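Local coordinates for protein molinate hydrolase (Gulosibacter molinativorax, PDB 4UB9) that probably hydrolyses the thiocarbamate herbicide molinate, as a zinc-binding member of the amidohydrolase family built on a TIM barrel, at residues N95-L100 with G371-C376; V328-I333 with F402-A407. All blocks are in the same frame, centred on the assembly; numbering follows the deposited sequence.

Contact 1: residues N95-L100 with G371-C376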
loop_
_atom_site.group_PDB
_atom_site.type_symbol
_atom_site.label_atom_id
_atom_site.label_comp_id
_atom_site.label_asym_id
_atom_site.label_seq_id
_atom_site.Cartn_x
_atom_site.Cartn_y
_atom_site.Cartn_z
ATOM N N ASN A 95 26.191 -12.851 25.604
ATOM C CA ASN A 95 25.386 -12.862 24.378
ATOM C C ASN A 95 26.141 -12.115 23.301
ATOM O O ASN A 95 26.383 -10.914 23.422
ATOM C CB ASN A 95 24.014 -12.206 24.596
ATOM C CG ASN A 95 23.024 -12.525 23.489
ATOM O OD1 ASN A 95 23.369 -12.565 22.287
ATOM N ND2 ASN A 95 21.764 -12.762 23.880
ATOM N N GLY A 96 26.406 -12.808 22.203
ATOM C CA GLY A 96 27.200 -12.249 21.101
ATOM C C GLY A 96 26.494 -11.324 20.122
ATOM O O GLY A 96 27.128 -10.743 19.244
ATOM N N ASN A 97 25.178 -11.213 20.245
ATOM C CA ASN A 97 24.408 -10.343 19.382
ATOM C C ASN A 97 23.046 -10.015 19.918
ATOM O O ASN A 97 22.101 -10.790 19.787
ATOM C CB ASN A 97 24.250 -10.931 17.996
ATOM C CG ASN A 97 23.506 -9.999 17.057
ATOM O OD1 ASN A 97 23.496 -8.797 17.247
ATOM N ND2 ASN A 97 22.906 -10.551 16.036
ATOM N N VAL A 98 22.953 -8.828 20.474
ATOM C CA VAL A 98 21.677 -8.249 20.877
ATOM C C VAL A 98 21.468 -6.853 20.299
ATOM O O VAL A 98 22.372 -6.244 19.738
ATOM C CB VAL A 98 21.557 -8.115 22.423
ATOM C CG1 VAL A 98 21.838 -9.437 23.088
ATOM C CG2 VAL A 98 22.495 -7.036 22.946
ATOM N N HIS A 99 20.256 -6.342 20.477
ATOM C CA HIS A 99 19.921 -4.963 20.128
ATOM C C HIS A 99 19.133 -4.343 21.274
ATOM O O HIS A 99 17.964 -4.662 21.515
ATOM C CB HIS A 99 19.138 -4.920 18.843
ATOM C CG HIS A 99 19.878 -5.524 17.696
ATOM N ND1 HIS A 99 19.431 -6.630 17.009
ATOM C CD2 HIS A 99 21.050 -5.183 17.120
ATOM C CE1 HIS A 99 20.301 -6.955 16.070
ATOM N NE2 HIS A 99 21.284 -6.085 16.106
ATOM N N LEU A 100 19.791 -3.423 21.955
ATOM C CA LEU A 100 19.273 -2.813 23.159
ATOM C C LEU A 100 18.230 -1.701 22.902
ATOM O O LEU A 100 17.494 -1.322 23.819
ATOM C CB LEU A 100 20.424 -2.305 24.029
ATOM C CG LEU A 100 21.365 -3.471 24.445
ATOM C CD1 LEU A 100 22.583 -2.977 25.201
ATOM C CD2 LEU A 100 20.655 -4.532 25.309
ATOM N N GLY A 371 24.271 -15.958 19.592
ATOM C CA GLY A 371 23.715 -14.620 19.345
ATOM C C GLY A 371 22.316 -14.723 18.805
ATOM O O GLY A 371 21.970 -15.708 18.184
ATOM N N THR A 372 21.501 -13.701 19.059
ATOM C CA THR A 372 20.046 -13.825 18.826
ATOM C C THR A 372 19.294 -12.705 18.122
ATOM O O THR A 372 18.157 -12.890 17.737
ATOM C CB THR A 372 19.330 -13.961 20.183
ATOM O OG1 THR A 372 19.649 -12.818 20.982
ATOM C CG2 THR A 372 19.780 -15.249 20.898
ATOM N N ASP A 373 19.906 -11.541 18.013
ATOM C CA ASP A 373 19.260 -10.347 17.477
ATOM C C ASP A 373 18.211 -9.875 18.447
ATOM O O ASP A 373 17.361 -9.078 18.101
ATOM C CB ASP A 373 18.636 -10.581 16.065
ATOM C CG ASP A 373 19.591 -10.227 14.871
ATOM O OD1 ASP A 373 20.501 -9.373 15.028
ATOM O OD2 ASP A 373 19.424 -10.822 13.770
ATOM N N ALA A 374 18.244 -10.381 19.672
ATOM C CA ALA A 374 17.118 -10.149 20.580
ATOM C C ALA A 374 17.088 -8.766 21.139
ATOM O O ALA A 374 18.125 -8.095 21.282
ATOM C CB ALA A 374 17.115 -11.157 21.703
ATOM N N GLY A 375 15.888 -8.345 21.476
ATOM C CA GLY A 375 15.655 -7.010 22.048
ATOM C C GLY A 375 14.551 -7.038 23.073
ATOM O O GLY A 375 13.827 -7.998 23.204
ATOM N N CYS A 376 14.444 -5.965 23.823
ATOM C CA CYS A 376 13.376 -5.826 24.799
ATOM C C CYS A 376 12.162 -5.227 24.097
ATOM O O CYS A 376 11.992 -4.009 23.951
ATOM C CB CYS A 376 13.835 -5.010 25.996
ATOM S SG CYS A 376 12.465 -4.666 27.116
HETATM O O HOH W 1 15.784 -3.549 23.135
#
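The contact joins the C-terminal ends of the first and last strands of the amidohydrolase TIM barrel: Asn97-Val98-His99 probably corresponds to the family's His-X-His motif, while Gly371 and Thr372 lead out of strand 368-370 to Asp373, probably the family's aspartate at the end of the last strand. Backbone bonds do most of the joining. Asn97 O accepts two successive amides. Thr372 N, 3.1 Å from Asn97 O, lies in the carbonyl plane on a lone pair, whereas Asp373 N, 2.9 Å from the same Asn97 O, stands 36° above that plane. Further along, His99 N gives a nearly straight bond (170°) to Ala374 O at 2.9 Å. Each chain holds a side-chain turn of its own within the contact. Asn95 OD1 accepts from Asn97 N in an Asx turn and lies against Gly371 CA. In Thr372, chi1 of 58° sets OG1 between the backbone N and the carbonyl carbon, and from there it accepts Ala374 N at 3.1 Å as an ST turn; the same OG1 is also hydrogen-bonded to Asp400 OD2.

Asn97 offers ND2 to Asp373 OD1, but this bond is doubtful because OD1 is modelled too close to the His99 ring. The His99 imidazole runs alongside the Asp373 side chain, and its ND1 makes a weak bond to Asp373 O at 3.4 Å. Asp373 is about 4 Å, side chain to side chain, from the zinc ligand His302, so this corner borders the metal site. Beyond it, a water bridges the two chains, donating to His99 O at 2.9 Å and accepting from Cys376 N at 2.8 Å.

Contact 2: residues V328-I333 with F402-A407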
loop_
_atom_site.group_PDB
_atom_site.type_symbol
_atom_site.label_atom_id
_atom_site.label_comp_id
_atom_site.label_asym_id
_atom_site.label_seq_id
_atom_site.Cartn_x
_atom_site.Cartn_y
_atom_site.Cartn_z
ATOM N N VAL A 328 25.246 -18.018 14.744
ATOM C CA VAL A 328 24.070 -18.545 14.049
ATOM C C VAL A 328 22.874 -18.299 14.915
ATOM O O VAL A 328 23.013 -18.066 16.117
ATOM C CB VAL A 328 24.159 -20.026 13.745
ATOM C CG1 VAL A 328 25.401 -20.309 12.922
ATOM C CG2 VAL A 328 24.200 -20.816 15.024
ATOM N N GLN A 329 21.726 -18.215 14.257
ATOM C CA GLN A 329 20.467 -17.781 14.920
ATOM C C GLN A 329 19.393 -18.765 14.549
ATOM O O GLN A 329 18.778 -18.653 13.495
ATOM C CB GLN A 329 20.054 -16.378 14.527
ATOM C CG GLN A 329 21.019 -15.366 15.113
ATOM C CD GLN A 329 20.795 -13.950 14.645
ATOM O OE1 GLN A 329 19.718 -13.595 14.176
ATOM N NE2 GLN A 329 21.800 -13.139 14.802
ATOM N N PRO A 330 19.244 -19.796 15.379
ATOM C CA PRO A 330 18.324 -20.835 15.086
ATOM C C PRO A 330 16.997 -20.626 15.770
ATOM O O PRO A 330 16.791 -19.756 16.606
ATOM C CB PRO A 330 19.015 -22.037 15.687
ATOM C CG PRO A 330 19.556 -21.468 16.954
ATOM C CD PRO A 330 20.049 -20.110 16.576
ATOM N N THR A 331 16.141 -21.537 15.428
ATOM C CA THR A 331 14.802 -21.540 15.845
ATOM C C THR A 331 14.529 -22.958 16.386
ATOM O O THR A 331 15.064 -23.935 15.878
ATOM C CB THR A 331 14.009 -21.186 14.606
ATOM O OG1 THR A 331 12.818 -20.503 14.977
ATOM C CG2 THR A 331 13.793 -22.354 13.783
ATOM N N THR A 332 13.783 -23.059 17.477
ATOM C CA THR A 332 13.456 -24.366 18.044
ATOM C C THR A 332 12.488 -25.085 17.145
ATOM O O THR A 332 11.838 -24.498 16.279
ATOM C CB THR A 332 12.808 -24.269 19.423
ATOM O OG1 THR A 332 11.576 -23.556 19.334
ATOM C CG2 THR A 332 13.702 -23.581 20.410
ATOM N N ILE A 333 12.353 -26.372 17.363
ATOM C CA ILE A 333 11.386 -27.173 16.576
ATOM C C ILE A 333 9.968 -26.614 16.639
ATOM O O ILE A 333 9.300 -26.472 15.635
ATOM C CB ILE A 333 11.377 -28.630 17.086
ATOM C CG1 ILE A 333 12.688 -29.312 16.648
ATOM C CG2 ILE A 333 10.164 -29.399 16.554
ATOM C CD1 ILE A 333 13.047 -30.542 17.464
ATOM N N PHE A 402 18.649 -18.817 26.482
ATOM C CA PHE A 402 18.165 -20.143 26.902
ATOM C C PHE A 402 17.545 -20.882 25.733
ATOM O O PHE A 402 17.859 -22.008 25.439
ATOM C CB PHE A 402 17.121 -20.066 28.014
ATOM C CG PHE A 402 17.571 -19.333 29.263
ATOM C CD1 PHE A 402 18.801 -19.575 29.858
ATOM C CD2 PHE A 402 16.726 -18.400 29.866
ATOM C CE1 PHE A 402 19.202 -18.872 30.986
ATOM C CE2 PHE A 402 17.119 -17.724 31.021
ATOM C CZ PHE A 402 18.364 -17.947 31.570
ATOM N N VAL A 403 16.754 -20.172 24.974
ATOM C CA VAL A 403 16.127 -20.745 23.792
ATOM C C VAL A 403 17.146 -21.171 22.734
ATOM O O VAL A 403 16.980 -22.196 22.038
ATOM C CB VAL A 403 15.116 -19.754 23.172
ATOM C CG1 VAL A 403 14.515 -20.297 21.871
ATOM C CG2 VAL A 403 14.001 -19.475 24.179
ATOM N N TRP A 404 18.169 -20.357 22.560
ATOM C CA TRP A 404 19.239 -20.642 21.560
ATOM C C TRP A 404 19.916 -21.985 21.867
ATOM O O TRP A 404 20.032 -22.865 21.022
ATOM C CB TRP A 404 20.288 -19.509 21.595
ATOM C CG TRP A 404 21.331 -19.550 20.511
ATOM C CD1 TRP A 404 21.349 -18.807 19.376
ATOM C CD2 TRP A 404 22.514 -20.337 20.495
ATOM N NE1 TRP A 404 22.486 -19.072 18.654
ATOM C CE2 TRP A 404 23.212 -20.017 19.319
ATOM C CE3 TRP A 404 23.061 -21.280 21.375
ATOM C CZ2 TRP A 404 24.413 -20.610 18.985
ATOM C CZ3 TRP A 404 24.260 -21.859 21.054
ATOM C CH2 TRP A 404 24.933 -21.524 19.862
ATOM N N MET A 405 20.313 -22.101 23.121
ATOM C CA MET A 405 20.953 -23.319 23.635
ATOM C C MET A 405 20.081 -24.530 23.473
ATOM O O MET A 405 20.479 -25.547 22.921
ATOM C CB MET A 405 21.333 -23.129 25.077
ATOM C CG MET A 405 22.627 -22.332 25.206
ATOM S SD MET A 405 23.190 -22.166 26.898
ATOM C CE MET A 405 24.324 -20.801 26.848
ATOM N N GLN A 406 18.836 -24.377 23.829
ATOM C CA GLN A 406 17.851 -25.462 23.617
ATOM C C GLN A 406 17.742 -25.829 22.147
ATOM O O GLN A 406 17.811 -27.004 21.785
ATOM C CB GLN A 406 16.469 -25.026 24.174
ATOM C CG GLN A 406 15.397 -26.074 23.950
ATOM C CD GLN A 406 14.038 -25.625 24.439
ATOM O OE1 GLN A 406 13.928 -24.869 25.393
ATOM N NE2 GLN A 406 13.020 -26.035 23.744
ATOM N N ALA A 407 17.586 -24.813 21.276
ATOM C CA ALA A 407 17.431 -25.081 19.825
ATOM C C ALA A 407 18.649 -25.802 19.267
ATOM O O ALA A 407 18.550 -26.683 18.425
ATOM C CB ALA A 407 17.232 -23.804 19.063
#
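Trp404, on helix 400-410, reaches across to Val328 and Pro330, where the chain leaves the end of a TIM-barrel strand, 326-328, and runs out toward helix 333-341. The one hydrogen bond between the two segments belongs to the indole: Trp404 NE1 donates to Val328 O at 2.8 Å, almost straight at 171°. The carbonyl oxygen sits at the ring's edge, practically in its plane, but the donor is tilted 33° from the plane of the carbonyl itself. CG of Trp404 is anti to the backbone N (chi1 -172°), which carries the indole off the helix toward the strand end. Other hydrogen bonds hold the start of helix 333-341: Thr332 OG1, as its N-cap, is bonded to Gln335 N and also to Glu392 OE1, and Glu410, from helix 400-410, bonds Ile333 N through OE1.

Pro330 covers one face of the indole, its CG offset toward the rim, the two side chains crossing at about a right angle. That CG makes a CH-pi contact 4.2 Å from the centroid of the Trp404 five-membered ring. Pro330 CD is nearer still, 3.4 Å from Trp404 CD1. The bond at its edge and the proline over its face should limit rotation of the indole.

The remaining contacts across the segments are apolar. Val328 CG2 meets Trp404 CZ2 at 4.0 Å, and Ala407, whose small side chain faces the loop, puts CB 3.9 Å from Pro330 CG. The methyl branch of Thr332 turns to helix 400-410: Thr332 CG2 touches both Val403 CG1, at 3.7 Å, and Ala407 CB, at 3.8 Å.

In the fold
Both contacts are buried and lie in the amidohydrolase barrel, but at different depths: the centre of contact 1 is about 3 Å from the chain centre, that of contact 2 about 13 Å. Contact 1 joins the ends of two barrel strands and is mainly polar, with backbone bonds, a bridging water, and an aspartate side chain about 5 Å from the zinc. Contact 2 sets a strand-end loop against a helix, chiefly by apolar and aromatic packing, with a single indole bond. They meet directly: Gly371 O touches Trp404 CD1 and Gln329 CG.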